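Local coordinates for protein endo-1,4-beta-mannanase (Eisenia fetida, PDB 5Y6T) that probably hydrolyses internal beta-1,4-mannosidic linkages in mannan chains, as a glycoside hydrolase of family GH5, at residues Q92-M95 / T96-A100; I29-Q32 / N33-R36; L103-A106 / Y107-V111. All blocks are in the same frame, centred on the assembly; numbering follows the deposited sequence.

Contact 1: Q92-M95 / T96-A100; sequences QNTM and TSDLA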
ATOM      1  N   GLN A  92      16.664  10.170  15.493  1.00 27.81           N
ATOM      2  CA  GLN A  92      16.636  11.579  15.687  1.00 29.12           C
ATOM      3  C   GLN A  92      15.224  12.127  15.897  1.00 27.68           C
ATOM      4  O   GLN A  92      15.034  13.348  15.963  1.00 27.71           O
ATOM      5  CB  GLN A  92      17.308  12.277  14.501  1.00 31.53           C
ATOM      6  CG  GLN A  92      18.789  12.012  14.427  1.00 38.19           C
ATOM      7  CD  GLN A  92      19.432  12.434  13.130  1.00 36.16           C
ATOM      8  OE1 GLN A  92      20.356  11.790  12.673  1.00 47.03           O
ATOM      9  NE2 GLN A  92      19.030  13.570  12.604  1.00 42.93           N
ATOM     10  N   ASN A  93      14.241  11.226  15.934  1.00 26.80           N
ATOM     11  CA  ASN A  93      12.825  11.557  16.026  1.00 26.13           C
ATOM     12  C   ASN A  93      12.444  12.621  14.970  1.00 24.97           C
ATOM     13  O   ASN A  93      11.618  13.525  15.225  1.00 25.23           O
ATOM     14  CB  ASN A  93      12.456  11.986  17.451  1.00 30.30           C
ATOM     15  CG  ASN A  93      10.953  12.097  17.665  1.00 33.19           C
ATOM     16  OD1 ASN A  93      10.170  11.297  17.107  1.00 28.53           O
ATOM     17  ND2 ASN A  93      10.530  13.140  18.399  1.00 35.00           N
ATOM     18  N   THR A  94      12.950  12.458  13.745  1.00 22.04           N
ATOM     19  CA  THR A  94      12.450  13.339  12.650  1.00 21.38           C
ATOM     20  C   THR A  94      11.348  12.768  11.741  1.00 21.45           C
ATOM     21  O   THR A  94      10.747  13.516  10.962  1.00 21.16           O
ATOM     22  CB  THR A  94      13.548  13.884  11.756  1.00 24.78           C
ATOM     23  OG1 THR A  94      14.024  12.913  10.835  1.00 20.64           O
ATOM     24  CG2 THR A  94      14.703  14.485  12.645  1.00 25.17           C
ATOM     25  N   MET A  95      11.094  11.485  11.841  1.00 20.29           N
ATOM     26  CA  MET A  95      10.185  10.869  10.887  1.00 21.17           C
ATOM     27  C   MET A  95       8.862  11.588  10.812  1.00 21.59           C
ATOM     28  O   MET A  95       8.322  11.836   9.756  1.00 21.29           O
ATOM     29  CB  MET A  95       9.998   9.387  11.167  1.00 19.82           C
ATOM     30  CG  MET A  95       9.151   8.712  10.082  1.00 19.40           C
ATOM     31  SD  MET A  95       9.010   6.974  10.350  1.00 21.49           S
ATOM     32  CE  MET A  95      10.704   6.488   9.877  1.00 20.24           C
ATOM     33  N   THR A  96       8.235  11.799  11.954  1.00 20.25           N
ATOM     34  CA  THR A  96       6.926  12.446  11.928  1.00 20.14           C
ATOM     35  C   THR A  96       6.907  13.820  11.288  1.00 23.69           C
ATOM     36  O   THR A  96       6.063  14.088  10.436  1.00 23.22           O
ATOM     37  CB  THR A  96       6.332  12.500  13.365  1.00 21.07           C
ATOM     38  OG1 THR A  96       6.318  11.190  13.921  1.00 24.58           O
ATOM     39  CG2 THR A  96       4.978  13.035  13.335  1.00 21.39           C
ATOM     40  N   SER A  97       7.854  14.677  11.674  1.00 21.10           N
ATOM     41  CA  SER A  97       7.977  15.977  11.074  1.00 22.20           C
ATOM     42  C   SER A  97       8.343  15.902   9.597  1.00 20.83           C
ATOM     43  O   SER A  97       7.913  16.728   8.794  1.00 21.59           O
ATOM     44  CB  SER A  97       8.952  16.899  11.889  1.00 28.23           C
ATOM     45  OG  SER A  97      10.218  16.376  12.060  1.00 37.50           O
ATOM     46  N   ASP A  98       9.153  14.913   9.217  1.00 20.70           N
ATOM     47  CA  ASP A  98       9.522  14.740   7.827  1.00 19.98           C
ATOM     48  C   ASP A  98       8.268  14.417   7.006  1.00 19.61           C
ATOM     49  O   ASP A  98       8.007  15.015   5.988  1.00 19.89           O
ATOM     50  CB  ASP A  98      10.556  13.632   7.624  1.00 20.46           C
ATOM     51  CG  ASP A  98      11.910  13.920   8.281  1.00 22.91           C
ATOM     52  OD1 ASP A  98      12.158  15.107   8.550  1.00 23.17           O
ATOM     53  OD2 ASP A  98      12.711  12.952   8.489  1.00 22.77           O
ATOM     54  N   LEU A  99       7.505  13.410   7.456  1.00 19.39           N
ATOM     55  CA  LEU A  99       6.272  13.082   6.765  1.00 19.59           C
ATOM     56  C   LEU A  99       5.258  14.256   6.753  1.00 20.20           C
ATOM     57  O   LEU A  99       4.504  14.422   5.803  1.00 20.77           O
ATOM     58  CB  LEU A  99       5.613  11.871   7.406  1.00 19.71           C
ATOM     59  CG  LEU A  99       6.258  10.551   7.102  1.00 20.48           C
ATOM     60  CD1 LEU A  99       5.875   9.502   8.122  1.00 23.12           C
ATOM     61  CD2 LEU A  99       5.910  10.106   5.676  1.00 20.05           C
ATOM     62  N   ALA A 100       5.209  14.996   7.865  1.00 19.99           N
ATOM     63  CA  ALA A 100       4.403  16.208   7.978  1.00 21.28           C
ATOM     64  C   ALA A 100       4.708  17.169   6.857  1.00 21.90           C
ATOM     65  O   ALA A 100       3.797  17.670   6.273  1.00 21.20           O
ATOM     66  CB  ALA A 100       4.467  16.872   9.398  1.00 20.34           C
TER
HETATM   67  O   HOH W   1       8.912  10.772  14.715  1.00 21.37           O
HETATM   68  O   HOH W   2       9.275  14.347  14.290  1.00 26.54           O

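Contact 2: I29-Q32 / N33-R36; sequences IAWQ and NYGR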
ATOM      1  N   ILE A  29       5.941   5.910  -5.658  1.00 19.49           N
ATOM      2  CA  ILE A  29       7.257   6.658  -5.730  1.00 20.22           C
ATOM      3  C   ILE A  29       8.378   5.668  -6.139  1.00 20.97           C
ATOM      4  O   ILE A  29       9.078   5.976  -7.104  1.00 21.67           O
ATOM      5  CB  ILE A  29       7.562   7.568  -4.551  1.00 20.29           C
ATOM      6  CG1 ILE A  29       6.401   8.532  -4.356  1.00 19.31           C
ATOM      7  CG2 ILE A  29       8.856   8.333  -4.740  1.00 20.72           C
ATOM      8  CD1 ILE A  29       5.983   9.277  -5.588  1.00 20.72           C
ATOM      9  N   ALA A  30       8.545   4.515  -5.507  1.00 20.89           N
ATOM     10  CA  ALA A  30       8.087   4.187  -4.138  1.00 19.88           C
ATOM     11  C   ALA A  30       9.044   4.704  -3.044  1.00 19.90           C
ATOM     12  O   ALA A  30       8.731   4.686  -1.851  1.00 19.69           O
ATOM     13  CB  ALA A  30       7.876   2.723  -3.984  1.00 20.11           C
ATOM     14  N   TRP A  31      10.175   5.222  -3.475  1.00 19.75           N
ATOM     15  CA  TRP A  31      11.199   5.800  -2.635  1.00 20.43           C
ATOM     16  C   TRP A  31      12.095   6.696  -3.463  1.00 21.07           C
ATOM     17  O   TRP A  31      12.012   6.696  -4.658  1.00 21.00           O
ATOM     18  CB  TRP A  31      12.103   4.772  -1.972  1.00 19.56           C
ATOM     19  CG  TRP A  31      12.811   3.851  -2.973  1.00 23.43           C
ATOM     20  CD1 TRP A  31      13.946   4.111  -3.683  1.00 23.75           C
ATOM     21  CD2 TRP A  31      12.333   2.597  -3.419  1.00 23.06           C
ATOM     22  NE1 TRP A  31      14.233   3.043  -4.503  1.00 23.31           N
ATOM     23  CE2 TRP A  31      13.248   2.102  -4.376  1.00 24.00           C
ATOM     24  CE3 TRP A  31      11.186   1.837  -3.123  1.00 21.48           C
ATOM     25  CZ2 TRP A  31      13.101   0.819  -4.987  1.00 22.90           C
ATOM     26  CZ3 TRP A  31      11.039   0.577  -3.736  1.00 20.82           C
ATOM     27  CH2 TRP A  31      11.952   0.106  -4.681  1.00 23.72           C
ATOM     28  N   GLN A  32      12.898   7.492  -2.769  1.00 21.51           N
ATOM     29  CA  GLN A  32      14.051   8.196  -3.403  1.00 21.94           C
ATOM     30  C   GLN A  32      15.317   7.489  -2.955  1.00 22.89           C
ATOM     31  O   GLN A  32      16.047   6.904  -3.779  1.00 24.65           O
ATOM     32  CB  GLN A  32      14.059   9.667  -3.016  1.00 23.25           C
ATOM     33  CG  GLN A  32      15.229  10.506  -3.549  1.00 26.49           C
ATOM     34  CD  GLN A  32      15.270  10.602  -5.062  1.00 28.83           C
ATOM     35  OE1 GLN A  32      14.293  10.358  -5.759  1.00 30.40           O
ATOM     36  NE2 GLN A  32      16.439  10.936  -5.577  1.00 33.01           N
ATOM     37  N   ASN A  33      15.592   7.544  -1.658  1.00 22.52           N
ATOM     38  CA  ASN A  33      16.625   6.708  -1.070  1.00 22.22           C
ATOM     39  C   ASN A  33      15.941   5.578  -0.272  1.00 21.45           C
ATOM     40  O   ASN A  33      15.470   5.829   0.827  1.00 19.75           O
ATOM     41  CB  ASN A  33      17.490   7.529  -0.147  1.00 24.22           C
ATOM     42  CG  ASN A  33      18.354   8.549  -0.903  1.00 26.16           C
ATOM     43  OD1 ASN A  33      18.385   8.554  -2.147  1.00 26.82           O
ATOM     44  ND2 ASN A  33      18.996   9.457  -0.148  1.00 25.69           N
ATOM     45  N   TYR A  34      15.889   4.372  -0.841  1.00 19.88           N
ATOM     46  CA  TYR A  34      15.127   3.282  -0.250  1.00 21.84           C
ATOM     47  C   TYR A  34      15.364   3.072   1.235  1.00 21.25           C
ATOM     48  O   TYR A  34      16.509   2.837   1.684  1.00 21.60           O
ATOM     49  CB  TYR A  34      15.488   2.013  -1.016  1.00 22.88           C
ATOM     50  CG  TYR A  34      14.865   0.762  -0.523  1.00 22.75           C
ATOM     51  CD1 TYR A  34      13.619   0.317  -1.008  1.00 21.56           C
ATOM     52  CD2 TYR A  34      15.544  -0.052   0.339  1.00 22.62           C
ATOM     53  CE1 TYR A  34      13.094  -0.898  -0.558  1.00 21.64           C
ATOM     54  CE2 TYR A  34      15.009  -1.258   0.772  1.00 23.10           C
ATOM     55  CZ  TYR A  34      13.797  -1.670   0.300  1.00 21.53           C
ATOM     56  OH  TYR A  34      13.287  -2.889   0.761  1.00 22.27           O
ATOM     57  N   GLY A  35      14.283   3.122   2.016  1.00 20.00           N
ATOM     58  CA  GLY A  35      14.278   2.915   3.445  1.00 20.90           C
ATOM     59  C   GLY A  35      14.932   4.038   4.218  1.00 19.95           C
ATOM     60  O   GLY A  35      14.962   3.984   5.426  1.00 22.12           O
ATOM     61  N   ARG A  36      15.377   5.109   3.506  1.00 21.47           N
ATOM     62  CA  ARG A  36      16.126   6.185   4.143  0.50 21.58           C
ATOM     63  C   ARG A  36      15.611   7.542   3.695  1.00 23.17           C
ATOM     64  O   ARG A  36      16.344   8.534   3.613  1.00 23.44           O
ATOM     65  CB  ARG A  36      17.622   6.005   3.837  0.50 24.14           C
ATOM     66  CG  ARG A  36      18.146   4.695   4.364  0.50 26.93           C
ATOM     67  CD  ARG A  36      19.643   4.542   4.162  0.50 31.09           C
ATOM     68  NE  ARG A  36      20.203   3.388   4.866  0.50 33.90           N
ATOM     69  CZ  ARG A  36      21.378   3.398   5.509  0.50 35.97           C
ATOM     70  NH1 ARG A  36      22.131   4.504   5.555  0.50 35.11           N
ATOM     71  NH2 ARG A  36      21.812   2.301   6.103  0.50 39.36           N
TER
HETATM   72  O   HOH W   3      17.621   3.926  -3.249  1.00 29.56           O

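Contact 3: L103-A106 / Y107-V111; sequences LDVA and YANNV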
ATOM      1  N   LEU A 103       3.462  15.762   3.574  1.00 20.19           N
ATOM      2  CA  LEU A 103       2.029  15.842   3.535  1.00 21.17           C
ATOM      3  C   LEU A 103       1.509  17.246   3.380  1.00 20.72           C
ATOM      4  O   LEU A 103       0.487  17.456   2.704  1.00 21.33           O
ATOM      5  CB  LEU A 103       1.401  15.202   4.779  1.00 21.11           C
ATOM      6  CG  LEU A 103       1.548  13.684   4.879  1.00 22.79           C
ATOM      7  CD1 LEU A 103       1.343  13.159   6.249  1.00 23.63           C
ATOM      8  CD2 LEU A 103       0.567  12.994   3.937  1.00 22.32           C
ATOM      9  N   ASP A 104       2.221  18.222   3.948  1.00 22.29           N
ATOM     10  CA  ASP A 104       1.825  19.610   3.698  1.00 22.63           C
ATOM     11  C   ASP A 104       1.993  20.001   2.221  1.00 20.90           C
ATOM     12  O   ASP A 104       1.174  20.760   1.698  1.00 20.75           O
ATOM     13  CB  ASP A 104       2.623  20.561   4.618  1.00 23.72           C
ATOM     14  CG  ASP A 104       2.266  20.448   6.063  1.00 24.61           C
ATOM     15  OD1 ASP A 104       1.227  19.784   6.484  1.00 24.23           O
ATOM     16  OD2 ASP A 104       3.026  21.079   6.811  1.00 24.55           O
ATOM     17  N   VAL A 105       3.097  19.549   1.599  1.00 23.16           N
ATOM     18  CA  VAL A 105       3.300  19.770   0.154  1.00 22.32           C
ATOM     19  C   VAL A 105       2.220  19.052  -0.668  1.00 24.31           C
ATOM     20  O   VAL A 105       1.648  19.602  -1.610  1.00 21.69           O
ATOM     21  CB  VAL A 105       4.704  19.451  -0.265  1.00 22.94           C
ATOM     22  CG1 VAL A 105       4.863  19.619  -1.751  1.00 23.00           C
ATOM     23  CG2 VAL A 105       5.661  20.462   0.406  1.00 23.36           C
ATOM     24  N   ALA A 106       1.888  17.823  -0.249  1.00 21.09           N
ATOM     25  CA  ALA A 106       0.846  17.073  -0.965  1.00 20.95           C
ATOM     26  C   ALA A 106      -0.468  17.831  -0.879  1.00 18.93           C
ATOM     27  O   ALA A 106      -1.191  17.920  -1.897  1.00 22.62           O
ATOM     28  CB  ALA A 106       0.726  15.673  -0.386  1.00 20.52           C
ATOM     29  N   TYR A 107      -0.795  18.388   0.290  1.00 19.22           N
ATOM     30  CA  TYR A 107      -2.055  19.126   0.412  1.00 21.64           C
ATOM     31  C   TYR A 107      -2.095  20.347  -0.498  1.00 20.74           C
ATOM     32  O   TYR A 107      -3.081  20.604  -1.187  1.00 23.49           O
ATOM     33  CB  TYR A 107      -2.232  19.522   1.866  1.00 22.23           C
ATOM     34  CG  TYR A 107      -3.422  20.395   2.147  1.00 24.73           C
ATOM     35  CD1 TYR A 107      -4.684  19.909   2.028  1.00 25.19           C
ATOM     36  CD2 TYR A 107      -3.246  21.674   2.666  1.00 29.22           C
ATOM     37  CE1 TYR A 107      -5.804  20.718   2.320  1.00 27.58           C
ATOM     38  CE2 TYR A 107      -4.366  22.496   2.961  1.00 32.09           C
ATOM     39  CZ  TYR A 107      -5.619  21.991   2.791  1.00 31.64           C
ATOM     40  OH  TYR A 107      -6.724  22.777   3.054  1.00 33.45           O
ATOM     41  N   ALA A 108      -0.983  21.054  -0.544  1.00 21.99           N
ATOM     42  CA  ALA A 108      -0.846  22.254  -1.379  1.00 22.11           C
ATOM     43  C   ALA A 108      -1.009  21.922  -2.868  1.00 26.27           C
ATOM     44  O   ALA A 108      -1.418  22.756  -3.670  1.00 26.10           O
ATOM     45  CB  ALA A 108       0.485  22.916  -1.139  1.00 23.58           C
ATOM     46  N   ASN A 109      -0.726  20.677  -3.228  1.00 23.95           N
ATOM     47  CA  ASN A 109      -0.886  20.198  -4.605  1.00 22.34           C
ATOM     48  C   ASN A 109      -2.047  19.290  -4.907  1.00 22.72           C
ATOM     49  O   ASN A 109      -2.157  18.719  -5.971  1.00 22.87           O
ATOM     50  CB  ASN A 109       0.443  19.557  -4.955  1.00 22.30           C
ATOM     51  CG  ASN A 109       1.530  20.589  -5.153  1.00 25.31           C
ATOM     52  OD1 ASN A 109       1.645  21.122  -6.240  1.00 28.37           O
ATOM     53  ND2 ASN A 109       2.366  20.819  -4.142  1.00 24.03           N
ATOM     54  N   ASN A 110      -2.945  19.141  -3.943  1.00 20.49           N
ATOM     55  CA  ASN A 110      -4.114  18.295  -4.074  1.00 21.79           C
ATOM     56  C   ASN A 110      -3.821  16.819  -4.424  1.00 23.18           C
ATOM     57  O   ASN A 110      -4.443  16.241  -5.326  1.00 25.14           O
ATOM     58  CB  ASN A 110      -5.118  18.868  -5.044  1.00 24.63           C
ATOM     59  CG  ASN A 110      -5.673  20.195  -4.555  1.00 25.75           C
ATOM     60  OD1 ASN A 110      -6.290  20.261  -3.464  1.00 26.23           O
ATOM     61  ND2 ASN A 110      -5.477  21.251  -5.356  1.00 28.16           N
ATOM     62  N   VAL A 111      -2.789  16.303  -3.785  1.00 21.14           N
ATOM     63  CA  VAL A 111      -2.364  14.904  -3.946  1.00 23.36           C
ATOM     64  C   VAL A 111      -2.515  14.160  -2.612  1.00 22.95           C
ATOM     65  O   VAL A 111      -2.080  14.640  -1.564  1.00 20.04           O
ATOM     66  CB  VAL A 111      -0.897  14.871  -4.365  1.00 20.85           C
ATOM     67  CG1 VAL A 111      -0.296  13.493  -4.340  1.00 19.34           C
ATOM     68  CG2 VAL A 111      -0.734  15.517  -5.726  1.00 21.42           C
TER

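Contact 1: Q92-M95 / T96-A100
Thr94 and Asp98 meet at the start of helix 95-108. Asp98 leaves the helix facing the preceding loop, and its side chain can be followed atom by atom. Asp98 CB sits 3.3 Å from Thr94 O. Its CG lies beside the backbone N, anti to the carbonyl carbon (chi1 -64°), and this folds the carboxylate back over Thr94. OD1 comes close to the Thr94 carbonyl oxygen without bonding to it. Asp98 OD2 goes further and accepts a hydrogen bond of 2.7 Å from Thr94 OG1. The hydroxyl comes in from above the carboxylate plane, 37° out of it. OD2 also receives Gly39 N, and Thr94 OG1 receives Gly41 N, so both atoms are tied to the loop ahead of helix 42-60.

The backbone bonds run beside this pair. Asp98 N donates to Thr94 O at 2.7 Å, almost in line with the carbonyl. One residue on, Leu99 N donates to Met95 O at 2.9 Å, and the bond is nearly straight at 178°. On that side Met95 and Leu99 lie alongside each other and point the same way, with Met95 CG 3.9 Å from Leu99 CD1. Both rest on Met149 of helix 135-152.

Two waters serve the first turn. One links Asn93 OD1 to Thr96 N, accepting from the amide at 3.0 Å. The other links Asn93 O to Ser97 N in the same way. The backbone amides of Thr96 and Ser97, which precede the regular helical bonding, thus find their acceptors in water. The carboxylate of Asp98 lies within the first turn, where the helix dipole would probably favour its negative charge. The two donors at Asp98 OD2 would also be consistent with an ionised carboxylate.

Contact 2: I29-Q32 / N33-R36
Trp31 has its CG between the backbone N and the carbonyl carbon (chi1 57°), while Tyr34 CG is anti to its own N (chi1 177°). These two settings bring the tyrosine across the indole. Tyr34 CB lies over the five-membered ring of Trp31, 3.7 Å from its centroid and close to the ring normal, a CH-pi contact. Further out, Tyr34 CD1 stands over the same indole face, 3.6 Å from Trp31 CD2. The tyrosine presents its edge, so the pair is T-shaped (edge-to-face). The centroids of the Trp31 six-membered ring and the Tyr34 ring are 4.8 Å apart, with their planes at 82°.

Tyr34 is the second residue of a type II beta turn from Asn33 to Arg36, closed by Arg36 N donating to Asn33 O at 2.8 Å. Gly35 takes the positive phi of the third turn position. A water accepts from Tyr34 N at 3.0 Å and makes a weak, longer bond to Gln32 O. Asn119 ND2 bonds to the tyrosine hydroxyl.

The loop leaves the C-terminal end of strand 20-28 in the beta/alpha-barrel, the end where GH5 active sites lie, and the aromatic pair probably lines the substrate side. The Ile29-Ala30 peptide bond, just after the strand, is cis. Trp31 meets the ring of Trp69 on the adjacent parallel strand 65-72, and Tyr34 touches Trp69 and Cys72 there. On the helix side, Gln32 OE1 bonds to Tyr54 OH and its side chain touches Ala50, both on helix 42-60. The aromatic pair therefore lies against strand 65-72, while Gln32 reaches the helix that follows the loop.

Contact 3: L103-A106 / Y107-V111
A Schellman motif ends helix 95-108, and Ala106 and Val111 form its long bond. Val111 N donates to Ala106 O at 3.0 Å, nearly straight at 176°. Inside it, Asn110 N donates to Tyr107 O at 3.1 Å. Asn110 is the C-prime residue; its positive phi turns the chain out of the helix. The last full-strength helical bonds, Tyr107 N to Leu103 O and Ala108 N to Asp104 O, lie just before it. Asn109 N then bonds weakly to both Val105 O and Ala106 O.

The turn leads directly from the helix into strand 112-119, the alpha-to-beta step of a beta/alpha-barrel. Leu103 and Ala106 both rest on Val113 of that strand. Asn109 adds a side-chain bond to the helix end. Its CG lies beside the backbone N (chi1 -72°), which carries Asn109 ND2 back to Val105 O at 2.9 Å. Val105 O lies in the Asn109 amide plane, but ND2 stands above the Val105 carbonyl plane. The Val105 and Asn109 side chains lie side by side, with Asn109 ND2 3.7 Å from Val105 CG1. With an alanine in place of Asn109 the ND2 donor is gone, and Val105 O is likely to keep little more than the weak bond from the backbone N.

Overall arrangement
Contacts 1 and 3 mark the two ends of helix 95-108, with centres about 16 Å apart. Contact 2, in the loop after strand 20-28, touches neither; its centre is about 15 Å from that of contact 1 and about 19 Å from that of contact 3. Strand 65-72 adjoins contacts 1 and 2, and helix 42-60 contacts 2 and 3. Contacts 1 and 2 probably lie toward the C-terminal end of the barrel strands, where GH5 enzymes carry the active site; contact 3 lies at the other helix end. Bound isopropanol is about 3 Å from the Tyr34 side chain and Tris about 6 Å from the Trp31 side chain. Both are probably from the crystallisation liquor but may mark a pocket.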